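Local structure of hypothetical sensory transduction histidine kinase (Methanosarcina mazei, 3LI9) at residues Q32-L43 with I61-L72. The protein is probably a membrane-bound sensor histidine kinase that phosphorylates itself on histidine using ATP, this chain being its extracellular sensor domain. Residues are numbered along the deposited sequence; the frame is centred on the assembly and turned at random.
Sequences QMEANQAIARTL and IIKRILNENPQL
The amides of N36 and Q71 lie nearly coplanar, 12° apart, and Q71 NE2 gives N36 OD1 a hydrogen bond of 3.0 Å that is almost straight. The Q32 amide, turned 60° from that of Q71, sends its NE2 to the same oxygen from above the carbonyl plane, so two donors grip N36 OD1. Q71 NE2 spends its second N-H on N69 OD1 at 3.1 Å, and N69 ND2 in turn binds I65 O, a relay showing how amides fasten a turn to a helix. With CG of Q71 between its backbone N and carbonyl carbon (chi1 82°) and a bend at chi2, the bent chain sets its amide beside N36. A leucine in place of Q71 would probably leave N36 OD1 and N69 OD1 without their shared donor and the N69 amide freer to turn. Beside this polar chain, I39 CD1 rests 3.5 Å from N69 OD1, while I39 CG2 meets I65 CG2 at 3.6 Å. L43 splits its methyls, CD1 reaching I65 CD1 at 3.9 Å and CD2 reaching I62 CG2. Helices 13-48 and 55-67 run nearly antiparallel here, their local axes 12.2 Å apart, and the turn from N69 to L72 leads into strand 74-79. In this Cache domain of PDC fold, L43 and I62 both touch V75 of that strand, while N36 and L72 reach V171 of strand 162-172, seating the helix pair on the sheet.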
loop_
_atom_site.group_PDB
_atom_site.type_symbol
_atom_site.label_atom_id
_atom_site.label_comp_id
_atom_site.label_asym_id
_atom_site.label_seq_id
_atom_site.Cartn_x
_atom_site.Cartn_y
_atom_site.Cartn_z
ATOM N N GLN A 32 8.452 1.001 -7.460
ATOM C CA GLN A 32 7.261 0.396 -8.023
ATOM C C GLN A 32 6.073 0.999 -7.339
ATOM O O GLN A 32 5.012 1.106 -7.932
ATOM C CB GLN A 32 7.218 -1.102 -7.822
ATOM C CG GLN A 32 5.985 -1.813 -8.444
ATOM C CD GLN A 32 5.801 -1.579 -9.966
ATOM O OE1 GLN A 32 6.710 -1.810 -10.758
ATOM N NE2 GLN A 32 4.652 -1.065 -10.354
HETATM N N MSE A 33 6.247 1.444 -6.116
HETATM C CA MSE A 33 5.080 2.096 -5.469
HETATM C C MSE A 33 4.740 3.445 -6.148
HETATM O O MSE A 33 3.573 3.808 -6.237
HETATM C CB MSE A 33 5.346 2.277 -3.931
HETATM C CG MSE A 33 5.568 0.891 -3.361
HETATM SE SE MSE A 33 6.088 1.075 -1.463
HETATM C CE MSE A 33 4.524 1.845 -0.698
ATOM N N GLU A 34 5.737 4.212 -6.550
ATOM C CA GLU A 34 5.500 5.473 -7.209
ATOM C C GLU A 34 4.797 5.159 -8.567
ATOM O O GLU A 34 3.955 5.932 -9.035
ATOM C CB GLU A 34 6.825 6.216 -7.461
ATOM C CG GLU A 34 7.504 6.600 -6.162
ATOM C CD GLU A 34 8.191 7.965 -6.130
ATOM O OE1 GLU A 34 8.063 8.807 -7.035
ATOM O OE2 GLU A 34 8.936 8.217 -5.153
ATOM N N ALA A 35 5.191 4.057 -9.208
ATOM C CA ALA A 35 4.529 3.726 -10.502
ATOM C C ALA A 35 3.045 3.399 -10.229
ATOM O O ALA A 35 2.138 3.894 -10.980
ATOM C CB ALA A 35 5.244 2.522 -11.226
ATOM N N ASN A 36 2.762 2.595 -9.176
ATOM C CA ASN A 36 1.372 2.221 -8.930
ATOM C C ASN A 36 0.527 3.410 -8.540
ATOM O O ASN A 36 -0.656 3.535 -8.979
ATOM C CB ASN A 36 1.353 1.147 -7.786
ATOM C CG ASN A 36 1.817 -0.192 -8.268
ATOM O OD1 ASN A 36 1.760 -0.479 -9.464
ATOM N ND2 ASN A 36 2.293 -1.008 -7.362
ATOM N N GLN A 37 1.107 4.325 -7.777
ATOM C CA GLN A 37 0.397 5.562 -7.422
ATOM C C GLN A 37 0.077 6.356 -8.705
ATOM O O GLN A 37 -1.077 6.925 -8.822
ATOM C CB GLN A 37 1.309 6.418 -6.506
ATOM C CG GLN A 37 0.805 7.822 -6.161
ATOM C CD GLN A 37 1.766 8.479 -5.201
ATOM O OE1 GLN A 37 2.927 8.797 -5.531
ATOM N NE2 GLN A 37 1.286 8.714 -4.047
ATOM N N ALA A 38 1.042 6.424 -9.632
ATOM C CA ALA A 38 0.852 7.221 -10.880
ATOM C C ALA A 38 -0.241 6.554 -11.750
ATOM O O ALA A 38 -0.940 7.275 -12.477
ATOM C CB ALA A 38 2.174 7.287 -11.661
ATOM N N ILE A 39 -0.456 5.235 -11.644
ATOM C CA ILE A 39 -1.508 4.586 -12.467
ATOM C C ILE A 39 -2.870 5.075 -11.981
ATOM O O ILE A 39 -3.719 5.555 -12.761
ATOM C CB ILE A 39 -1.454 3.079 -12.304
ATOM C CG1 ILE A 39 -0.142 2.548 -12.952
ATOM C CG2 ILE A 39 -2.725 2.405 -13.024
ATOM C CD1 ILE A 39 0.120 1.037 -12.681
ATOM N N ALA A 40 -3.083 4.960 -10.666
ATOM C CA ALA A 40 -4.365 5.488 -10.100
ATOM C C ALA A 40 -4.583 6.993 -10.349
ATOM O O ALA A 40 -5.703 7.420 -10.653
ATOM C CB ALA A 40 -4.436 5.201 -8.603
ATOM N N ARG A 41 -3.539 7.781 -10.182
ATOM C CA ARG A 41 -3.644 9.220 -10.405
ATOM C C ARG A 41 -3.938 9.553 -11.853
ATOM O O ARG A 41 -4.740 10.465 -12.114
ATOM C CB ARG A 41 -2.373 9.883 -9.957
ATOM C CG ARG A 41 -2.619 11.390 -9.796
ATOM C CD ARG A 41 -1.565 12.017 -8.794
ATOM N NE ARG A 41 -1.886 13.428 -8.593
ATOM C CZ ARG A 41 -1.419 14.420 -9.348
ATOM N NH1 ARG A 41 -0.630 14.142 -10.380
ATOM N NH2 ARG A 41 -1.778 15.689 -9.115
ATOM N N THR A 42 -3.316 8.829 -12.789
ATOM C CA THR A 42 -3.531 9.127 -14.199
ATOM C C THR A 42 -4.978 8.736 -14.596
ATOM O O THR A 42 -5.647 9.479 -15.316
ATOM C CB THR A 42 -2.549 8.379 -15.037
ATOM O OG1 THR A 42 -1.267 8.911 -14.705
ATOM C CG2 THR A 42 -2.767 8.752 -16.548
ATOM N N LEU A 43 -5.445 7.621 -14.039
ATOM C CA LEU A 43 -6.890 7.236 -14.245
ATOM C C LEU A 43 -7.821 8.299 -13.670
ATOM O O LEU A 43 -8.839 8.673 -14.324
ATOM C CB LEU A 43 -7.167 5.878 -13.601
ATOM C CG LEU A 43 -8.616 5.352 -13.709
ATOM C CD1 LEU A 43 -9.013 5.232 -15.159
ATOM C CD2 LEU A 43 -8.613 3.884 -13.010
ATOM N N ILE A 61 -12.078 0.312 -19.761
ATOM C CA ILE A 61 -10.806 1.015 -19.477
ATOM C C ILE A 61 -10.162 0.418 -18.206
ATOM O O ILE A 61 -8.948 0.060 -18.203
ATOM C CB ILE A 61 -11.040 2.529 -19.322
ATOM C CG1 ILE A 61 -11.302 3.152 -20.745
ATOM C CG2 ILE A 61 -9.803 3.200 -18.575
ATOM C CD1 ILE A 61 -11.960 4.592 -20.712
ATOM N N ILE A 62 -10.932 0.267 -17.122
ATOM C CA ILE A 62 -10.274 -0.219 -15.881
ATOM C C ILE A 62 -9.902 -1.685 -16.047
ATOM O O ILE A 62 -8.900 -2.114 -15.451
ATOM C CB ILE A 62 -11.111 -0.038 -14.603
ATOM C CG1 ILE A 62 -12.497 -0.708 -14.705
ATOM C CG2 ILE A 62 -11.313 1.470 -14.398
ATOM C CD1 ILE A 62 -13.391 -0.618 -13.332
ATOM N N LYS A 63 -10.656 -2.444 -16.851
ATOM C CA LYS A 63 -10.294 -3.857 -17.119
ATOM C C LYS A 63 -9.002 -3.954 -17.897
ATOM O O LYS A 63 -8.148 -4.817 -17.582
ATOM C CB LYS A 63 -11.411 -4.550 -17.896
ATOM C CG LYS A 63 -11.166 -6.060 -18.075
ATOM C CD LYS A 63 -12.357 -6.808 -18.705
ATOM C CE LYS A 63 -13.572 -6.680 -17.831
ATOM N NZ LYS A 63 -14.772 -7.161 -18.589
ATOM N N ARG A 64 -8.833 -3.043 -18.860
ATOM C CA ARG A 64 -7.572 -3.021 -19.645
ATOM C C ARG A 64 -6.386 -2.677 -18.729
ATOM O O ARG A 64 -5.314 -3.285 -18.814
ATOM C CB ARG A 64 -7.701 -2.083 -20.862
ATOM C CG ARG A 64 -6.435 -2.019 -21.714
ATOM C CD ARG A 64 -6.251 -3.431 -22.349
ATOM N NE ARG A 64 -5.169 -3.399 -23.405
ATOM C CZ ARG A 64 -5.423 -3.045 -24.681
ATOM N NH1 ARG A 64 -6.616 -2.717 -25.056
ATOM N NH2 ARG A 64 -4.441 -3.108 -25.584
ATOM N N ILE A 65 -6.567 -1.665 -17.858
ATOM C CA ILE A 65 -5.452 -1.264 -16.998
ATOM C C ILE A 65 -5.117 -2.460 -16.076
ATOM O O ILE A 65 -3.954 -2.726 -15.790
ATOM C CB ILE A 65 -5.894 -0.028 -16.167
ATOM C CG1 ILE A 65 -5.983 1.194 -17.092
ATOM C CG2 ILE A 65 -4.849 0.255 -15.005
ATOM C CD1 ILE A 65 -6.552 2.432 -16.397
ATOM N N LEU A 66 -6.101 -3.198 -15.559
ATOM C CA LEU A 66 -5.796 -4.360 -14.717
ATOM C C LEU A 66 -5.004 -5.418 -15.505
ATOM O O LEU A 66 -3.976 -5.884 -15.051
ATOM C CB LEU A 66 -7.114 -4.951 -14.172
ATOM C CG LEU A 66 -6.903 -6.271 -13.417
ATOM C CD1 LEU A 66 -6.137 -5.901 -12.112
ATOM C CD2 LEU A 66 -8.277 -6.811 -13.064
ATOM N N ASN A 67 -5.480 -5.695 -16.699
ATOM C CA ASN A 67 -4.859 -6.754 -17.556
ATOM C C ASN A 67 -3.459 -6.400 -17.974
ATOM O O ASN A 67 -2.625 -7.362 -18.152
ATOM C CB ASN A 67 -5.770 -7.112 -18.736
ATOM C CG ASN A 67 -6.934 -8.025 -18.264
ATOM O OD1 ASN A 67 -6.770 -8.860 -17.303
ATOM N ND2 ASN A 67 -8.063 -7.921 -18.930
ATOM N N GLU A 68 -3.143 -5.117 -18.139
ATOM C CA GLU A 68 -1.818 -4.702 -18.595
ATOM C C GLU A 68 -0.839 -4.502 -17.417
ATOM O O GLU A 68 0.305 -4.130 -17.636
ATOM C CB GLU A 68 -1.936 -3.351 -19.342
ATOM C CG GLU A 68 -2.701 -3.441 -20.714
ATOM C CD GLU A 68 -2.021 -4.260 -21.761
ATOM O OE1 GLU A 68 -0.825 -4.620 -21.619
ATOM O OE2 GLU A 68 -2.688 -4.585 -22.739
ATOM N N ASN A 69 -1.319 -4.732 -16.176
ATOM C CA ASN A 69 -0.481 -4.497 -15.005
ATOM C C ASN A 69 -0.613 -5.681 -14.054
ATOM O O ASN A 69 -1.383 -5.667 -13.109
ATOM C CB ASN A 69 -0.983 -3.223 -14.275
ATOM C CG ASN A 69 -0.522 -1.958 -14.979
ATOM O OD1 ASN A 69 0.645 -1.576 -14.903
ATOM N ND2 ASN A 69 -1.437 -1.291 -15.699
ATOM N N PRO A 70 0.182 -6.747 -14.278
ATOM C CA PRO A 70 0.054 -7.976 -13.502
ATOM C C PRO A 70 0.388 -7.779 -12.020
ATOM O O PRO A 70 0.072 -8.681 -11.227
ATOM C CB PRO A 70 1.060 -8.960 -14.143
ATOM C CG PRO A 70 1.655 -8.258 -15.323
ATOM C CD PRO A 70 1.203 -6.764 -15.325
ATOM N N GLN A 71 0.994 -6.664 -11.690
ATOM C CA GLN A 71 1.319 -6.342 -10.266
ATOM C C GLN A 71 0.078 -5.873 -9.539
ATOM O O GLN A 71 0.143 -5.612 -8.312
ATOM C CB GLN A 71 2.473 -5.326 -10.134
ATOM C CG GLN A 71 2.058 -3.825 -10.308
ATOM C CD GLN A 71 1.856 -3.438 -11.789
ATOM O OE1 GLN A 71 1.912 -4.294 -12.728
ATOM N NE2 GLN A 71 1.599 -2.143 -12.009
ATOM N N LEU A 72 -1.008 -5.606 -10.306
ATOM C CA LEU A 72 -2.308 -5.188 -9.682
ATOM C C LEU A 72 -3.259 -6.354 -9.601
ATOM O O LEU A 72 -3.241 -7.260 -10.456
ATOM C CB LEU A 72 -2.993 -4.082 -10.494
ATOM C CG LEU A 72 -2.153 -2.808 -10.771
ATOM C CD1 LEU A 72 -2.950 -1.791 -11.560
ATOM C CD2 LEU A 72 -1.631 -2.167 -9.434
#